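Long-range contacts in gene product PA4716 (PDB 1U0K), which is of unknown function but, as a PhzF-family protein, probably acts as an isomerase, perhaps an epimerase: residues A[121-126]-A[267-272]; A[227-232]-A[242-247]. One frame throughout, in Å; residues are numbered along the deposited sequence.

Contact 1 (A[121-126]-A[267-272]); sequences EMDQGR and SVRVGG
Met122 and Val270 form a hydrogen-bonded antiparallel pair in which each backbone N-H reaches the other's carbonyl, Met122 N to Val270 O at 2.9 Å and Val270 N to Met122 O at 3.0 Å. Their side chains leave on the buried face, and this is the closely packed half of the contact. Gln124 CG lies beside its own backbone N (chi1 -60°) and the chain runs on extended, which carries the amide obliquely across Val270; Gln124 NE2 comes within 3.6 Å of Val270 CG2. The polar end of Gln124 is satisfied by Thr162 OG1 and Gly222 O, while the selenium-bearing chain of Met122 packs on Leu79 and Leu80 of helix 78-90. As in PhzF proteins, members of the diaminopimelate epimerase clan, two similar domains face each other across a central cleft, and strands 117-129 and 267-282 are long enough to run between the two lobes, probably joining them; the predicted active-site residue Glu48 has its side chain about 10 Å from that of Met122. The opposite face is looser and opens to solvent at Asp123 and Arg269, while Glu121 beside them stays buried. Glu121 OE2 lies 3.6 Å from Arg269 NH1, well out of the guanidinium plane with the two planar groups turned 46° apart, so charge alone joins them, and Arg110 holds the other carboxylate oxygen in a second salt bridge. Asp123 OD1 accepts from Gly125 N at 3.2 Å, met from above the carboxylate plane: an Asx turn. Here regular pairing gives way: Val268 O takes Gln124 N, while Val268 N turns to Gly125 O, the donor 50° out of the carbonyl plane. A water joins Asp123 OD2 to Ser267 OG, 2.6 Å from each.

Contact 2 (A[227-232]-A[242-247]); sequences PVAAYL and EPFVLH
The Phe244 ring meets the helix obliquely, Phe244 CE1 lying 3.9 Å from Leu232 CD1 and Phe244 CZ 4.1 Å from Ala229 CB. The carbonyl oxygen of Glu242, from the ring's own segment, lies in the ring plane at an edge. With chi1 at 64°, Phe244 CG sits between the backbone N and the carbonyl carbon, and from there the ring extends toward the helix. Two residues on, Leu246 projects toward the helix as well and meets Val228 and Leu232, which lie one turn apart. Its two methyls divide the work. Leu246 CD1 presses on Val228 CG1 at 3.5 Å, tighter than a usual carbon-carbon contact, whereas Leu246 CD2 rests against Leu232 CD1 at 3.9 Å. Leu246 lies antiparallel alongside both Val228 and Leu232, their ends overlapping as they pass. The five touching residues are all buried, and no hydrogen bond crosses between the segments, so the join is wholly apolar. Val260 of strand 256-262 extends the same core, touching Ala229, Phe244 and Leu246, and Leu168 of strand 166-170 also packs on Val228. The axes of the segments 227-232 and 244-247 approach to 10.1 Å, their directions 122° apart, a helix laid across a beta sheet with alternate strand residues turned inward; in PhzF proteins, each domain similarly wraps its sheet around a central helix.

In the fold
After strands 6-12 to 106-114 and the helices among them, the chain runs through 121-126 and then builds strands 158-161, 166-170, 196-201 and 206-208 before reaching helix 222-234. Contact 2 closes a short loop, with nine residues between its segments, when strand 244-248 returns to that helix. Only after strand 256-262 does 267-272 pair with 121-126, closing the much longer loop of contact 1, inside which contact 2 is nested. Their centres lie about 10 Å apart. Val268 CG2 touches Ala229 CB at 3.9 Å, and Gln124 also packs on Pro227. Strand 256-262 pairs with both 244-248 and 267-282, linking the strand segments of the two contacts beside the helix.

Contact 1 (A[121-126]-A[267-272])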
loop_
_atom_site.group_PDB
_atom_site.type_symbol
_atom_site.label_atom_id
_atom_site.label_comp_id
_atom_site.label_asym_id
_atom_site.label_seq_id
_atom_site.Cartn_x
_atom_site.Cartn_y
_atom_site.Cartn_z
ATOM N N GLU A 121 6.330 11.574 -22.019
ATOM C CA GLU A 121 5.152 11.314 -22.830
ATOM C C GLU A 121 5.279 9.986 -23.548
ATOM O O GLU A 121 6.371 9.572 -23.921
ATOM C CB GLU A 121 5.013 12.437 -23.849
ATOM C CG GLU A 121 3.802 12.375 -24.748
ATOM C CD GLU A 121 3.850 13.502 -25.757
ATOM O OE1 GLU A 121 3.605 14.660 -25.363
ATOM O OE2 GLU A 121 4.173 13.238 -26.935
HETATM N N MSE A 122 4.150 9.321 -23.749
HETATM C CA MSE A 122 4.121 8.042 -24.429
HETATM C C MSE A 122 3.063 8.042 -25.525
HETATM O O MSE A 122 2.068 8.756 -25.424
HETATM C CB MSE A 122 3.829 6.927 -23.436
HETATM C CG MSE A 122 2.426 6.953 -22.856
HETATM SE SE MSE A 122 2.288 5.810 -21.297
HETATM C CE MSE A 122 2.099 4.267 -22.116
ATOM N N ASP A 123 3.307 7.240 -26.559
ATOM C CA ASP A 123 2.346 6.981 -27.627
ATOM C C ASP A 123 1.687 5.630 -27.376
ATOM O O ASP A 123 2.318 4.580 -27.494
ATOM C CB ASP A 123 3.060 6.992 -28.984
ATOM C CG ASP A 123 2.101 6.865 -30.166
ATOM O OD1 ASP A 123 0.866 6.981 -29.983
ATOM O OD2 ASP A 123 2.506 6.653 -31.329
ATOM N N GLN A 124 0.413 5.665 -26.991
ATOM C CA GLN A 124 -0.338 4.454 -26.689
ATOM C C GLN A 124 -0.985 3.798 -27.913
ATOM O O GLN A 124 -1.603 2.742 -27.798
ATOM C CB GLN A 124 -1.409 4.755 -25.642
ATOM C CG GLN A 124 -0.826 5.274 -24.328
ATOM C CD GLN A 124 -1.793 5.167 -23.165
ATOM O OE1 GLN A 124 -2.987 4.946 -23.355
ATOM N NE2 GLN A 124 -1.280 5.322 -21.962
ATOM N N GLY A 125 -0.832 4.415 -29.081
ATOM C CA GLY A 125 -1.451 3.909 -30.294
ATOM C C GLY A 125 -2.924 4.255 -30.313
ATOM O O GLY A 125 -3.398 5.039 -29.494
ATOM N N ARG A 126 -3.664 3.690 -31.256
ATOM C CA ARG A 126 -5.087 3.996 -31.336
ATOM C C ARG A 126 -5.869 3.111 -30.387
ATOM O O ARG A 126 -5.542 1.947 -30.184
ATOM C CB ARG A 126 -5.627 3.892 -32.762
ATOM C CG ARG A 126 -5.600 2.536 -33.409
ATOM C CD ARG A 126 -5.970 2.611 -34.889
ATOM N NE ARG A 126 -5.135 3.566 -35.633
ATOM C CZ ARG A 126 -3.877 3.349 -36.033
ATOM N NH1 ARG A 126 -3.258 2.199 -35.775
ATOM N NH2 ARG A 126 -3.224 4.302 -36.688
ATOM N N SER A 267 -4.053 7.860 -32.931
ATOM C CA SER A 267 -3.057 7.640 -31.882
ATOM C C SER A 267 -3.288 8.552 -30.683
ATOM O O SER A 267 -3.494 9.749 -30.837
ATOM C CB SER A 267 -1.648 7.878 -32.437
ATOM O OG SER A 267 -1.340 6.951 -33.461
ATOM N N VAL A 268 -3.246 7.989 -29.482
ATOM C CA VAL A 268 -3.427 8.796 -28.280
ATOM C C VAL A 268 -2.098 8.875 -27.543
ATOM O O VAL A 268 -1.424 7.870 -27.364
ATOM C CB VAL A 268 -4.546 8.259 -27.347
ATOM C CG1 VAL A 268 -4.412 6.760 -27.103
ATOM C CG2 VAL A 268 -4.569 9.030 -26.036
ATOM N N ARG A 269 -1.720 10.077 -27.155
ATOM C CA ARG A 269 -0.500 10.271 -26.398
ATOM C C ARG A 269 -0.852 10.739 -24.993
ATOM O O ARG A 269 -1.734 11.576 -24.808
ATOM C CB ARG A 269 0.409 11.257 -27.112
ATOM C CG ARG A 269 1.078 10.667 -28.351
ATOM C CD ARG A 269 1.848 11.677 -29.193
ATOM N NE ARG A 269 2.746 11.030 -30.151
ATOM C CZ ARG A 269 3.795 11.621 -30.737
ATOM N NH1 ARG A 269 4.107 12.895 -30.477
ATOM N NH2 ARG A 269 4.543 10.932 -31.595
ATOM N N VAL A 270 -0.178 10.166 -24.001
ATOM C CA VAL A 270 -0.401 10.529 -22.607
ATOM C C VAL A 270 0.922 11.004 -22.002
ATOM O O VAL A 270 1.948 10.375 -22.197
ATOM C CB VAL A 270 -0.950 9.336 -21.800
ATOM C CG1 VAL A 270 -1.222 9.734 -20.349
ATOM C CG2 VAL A 270 -2.215 8.754 -22.454
ATOM N N GLY A 271 0.898 12.124 -21.294
ATOM C CA GLY A 271 2.110 12.680 -20.711
ATOM C C GLY A 271 1.896 13.308 -19.354
ATOM O O GLY A 271 0.773 13.558 -18.925
ATOM N N GLY A 272 2.999 13.576 -18.673
ATOM C CA GLY A 272 2.966 14.204 -17.376
ATOM C C GLY A 272 4.351 14.475 -16.824
ATOM O O GLY A 272 5.347 13.942 -17.318
HETATM O O HOH W 1 1.055 6.027 -33.392
#

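Contact 2 (A[227-232]-A[242-247])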
loop_
_atom_site.group_PDB
_atom_site.type_symbol
_atom_site.label_atom_id
_atom_site.label_comp_id
_atom_site.label_asym_id
_atom_site.label_seq_id
_atom_site.Cartn_x
_atom_site.Cartn_y
_atom_site.Cartn_z
ATOM N N PRO A 227 -7.610 5.522 -23.209
ATOM C CA PRO A 227 -9.008 5.197 -23.523
ATOM C C PRO A 227 -9.974 6.339 -23.269
ATOM O O PRO A 227 -10.857 6.564 -24.099
ATOM C CB PRO A 227 -9.301 4.026 -22.590
ATOM C CG PRO A 227 -7.979 3.343 -22.463
ATOM C CD PRO A 227 -6.976 4.449 -22.420
ATOM N N VAL A 228 -9.822 7.038 -22.152
ATOM C CA VAL A 228 -10.709 8.146 -21.821
ATOM C C VAL A 228 -10.584 9.241 -22.874
ATOM O O VAL A 228 -11.599 9.752 -23.358
ATOM C CB VAL A 228 -10.435 8.724 -20.399
ATOM C CG1 VAL A 228 -11.090 10.086 -20.205
ATOM C CG2 VAL A 228 -10.941 7.760 -19.328
ATOM N N ALA A 229 -9.352 9.596 -23.224
ATOM C CA ALA A 229 -9.101 10.632 -24.220
ATOM C C ALA A 229 -9.721 10.254 -25.550
ATOM O O ALA A 229 -10.341 11.097 -26.194
ATOM C CB ALA A 229 -7.610 10.867 -24.392
ATOM N N ALA A 230 -9.552 8.995 -25.953
ATOM C CA ALA A 230 -10.067 8.505 -27.232
ATOM C C ALA A 230 -11.591 8.510 -27.235
ATOM O O ALA A 230 -12.203 8.788 -28.265
ATOM C CB ALA A 230 -9.552 7.113 -27.524
ATOM N N TYR A 231 -12.183 8.208 -26.083
ATOM C CA TYR A 231 -13.634 8.203 -25.912
ATOM C C TYR A 231 -14.204 9.603 -26.069
ATOM O O TYR A 231 -15.158 9.811 -26.822
ATOM C CB TYR A 231 -14.011 7.663 -24.526
ATOM C CG TYR A 231 -15.503 7.645 -24.243
ATOM C CD1 TYR A 231 -16.255 6.500 -24.464
ATOM C CD2 TYR A 231 -16.147 8.765 -23.742
ATOM C CE1 TYR A 231 -17.618 6.479 -24.213
ATOM C CE2 TYR A 231 -17.512 8.759 -23.488
ATOM C CZ TYR A 231 -18.236 7.614 -23.729
ATOM O OH TYR A 231 -19.593 7.617 -23.466
ATOM N N LEU A 232 -13.630 10.558 -25.343
ATOM C CA LEU A 232 -14.094 11.940 -25.384
ATOM C C LEU A 232 -14.026 12.492 -26.809
ATOM O O LEU A 232 -14.950 13.147 -27.262
ATOM C CB LEU A 232 -13.303 12.818 -24.410
ATOM C CG LEU A 232 -13.498 12.505 -22.919
ATOM C CD1 LEU A 232 -12.482 13.232 -22.070
ATOM C CD2 LEU A 232 -14.909 12.863 -22.457
ATOM N N GLU A 242 -5.709 18.566 -30.294
ATOM C CA GLU A 242 -5.481 19.623 -29.314
ATOM C C GLU A 242 -5.122 19.031 -27.956
ATOM O O GLU A 242 -5.649 17.981 -27.574
ATOM C CB GLU A 242 -6.719 20.518 -29.200
ATOM C CG GLU A 242 -7.306 20.897 -30.555
ATOM C CD GLU A 242 -8.072 22.202 -30.525
ATOM O OE1 GLU A 242 -9.002 22.325 -29.698
ATOM O OE2 GLU A 242 -7.747 23.102 -31.333
ATOM N N PRO A 243 -4.218 19.692 -27.231
ATOM C CA PRO A 243 -3.860 19.249 -25.881
ATOM C C PRO A 243 -4.973 19.552 -24.896
ATOM O O PRO A 243 -5.480 20.674 -24.858
ATOM C CB PRO A 243 -2.610 20.080 -25.551
ATOM C CG PRO A 243 -2.700 21.298 -26.417
ATOM C CD PRO A 243 -3.462 20.891 -27.638
ATOM N N PHE A 244 -5.373 18.550 -24.122
ATOM C CA PHE A 244 -6.241 18.802 -22.989
ATOM C C PHE A 244 -5.826 17.958 -21.800
ATOM O O PHE A 244 -4.925 17.126 -21.907
ATOM C CB PHE A 244 -7.727 18.629 -23.357
ATOM C CG PHE A 244 -8.134 17.229 -23.759
ATOM C CD1 PHE A 244 -8.860 16.430 -22.882
ATOM C CD2 PHE A 244 -7.875 16.747 -25.033
ATOM C CE1 PHE A 244 -9.282 15.161 -23.259
ATOM C CE2 PHE A 244 -8.292 15.473 -25.415
ATOM C CZ PHE A 244 -8.999 14.684 -24.522
ATOM N N VAL A 245 -6.453 18.214 -20.662
ATOM C CA VAL A 245 -6.065 17.545 -19.431
ATOM C C VAL A 245 -7.222 16.764 -18.818
ATOM O O VAL A 245 -8.385 17.185 -18.864
ATOM C CB VAL A 245 -5.388 18.525 -18.400
ATOM C CG1 VAL A 245 -4.783 19.745 -19.091
ATOM C CG2 VAL A 245 -6.318 18.941 -17.299
ATOM N N LEU A 246 -6.883 15.597 -18.284
ATOM C CA LEU A 246 -7.773 14.824 -17.440
ATOM C C LEU A 246 -7.359 15.014 -15.991
ATOM O O LEU A 246 -6.189 15.285 -15.685
ATOM C CB LEU A 246 -7.711 13.343 -17.798
ATOM C CG LEU A 246 -8.009 12.959 -19.240
ATOM C CD1 LEU A 246 -7.984 11.447 -19.372
ATOM C CD2 LEU A 246 -9.358 13.532 -19.705
ATOM N N HIS A 247 -8.328 14.884 -15.097
ATOM C CA HIS A 247 -8.097 15.094 -13.677
ATOM C C HIS A 247 -8.382 13.804 -12.941
ATOM O O HIS A 247 -9.340 13.108 -13.249
ATOM C CB HIS A 247 -8.983 16.224 -13.129
ATOM C CG HIS A 247 -8.924 17.475 -13.943
ATOM N ND1 HIS A 247 -7.862 18.351 -13.889
ATOM C CD2 HIS A 247 -9.786 17.985 -14.853
ATOM C CE1 HIS A 247 -8.076 19.350 -14.726
ATOM N NE2 HIS A 247 -9.234 19.150 -15.328
#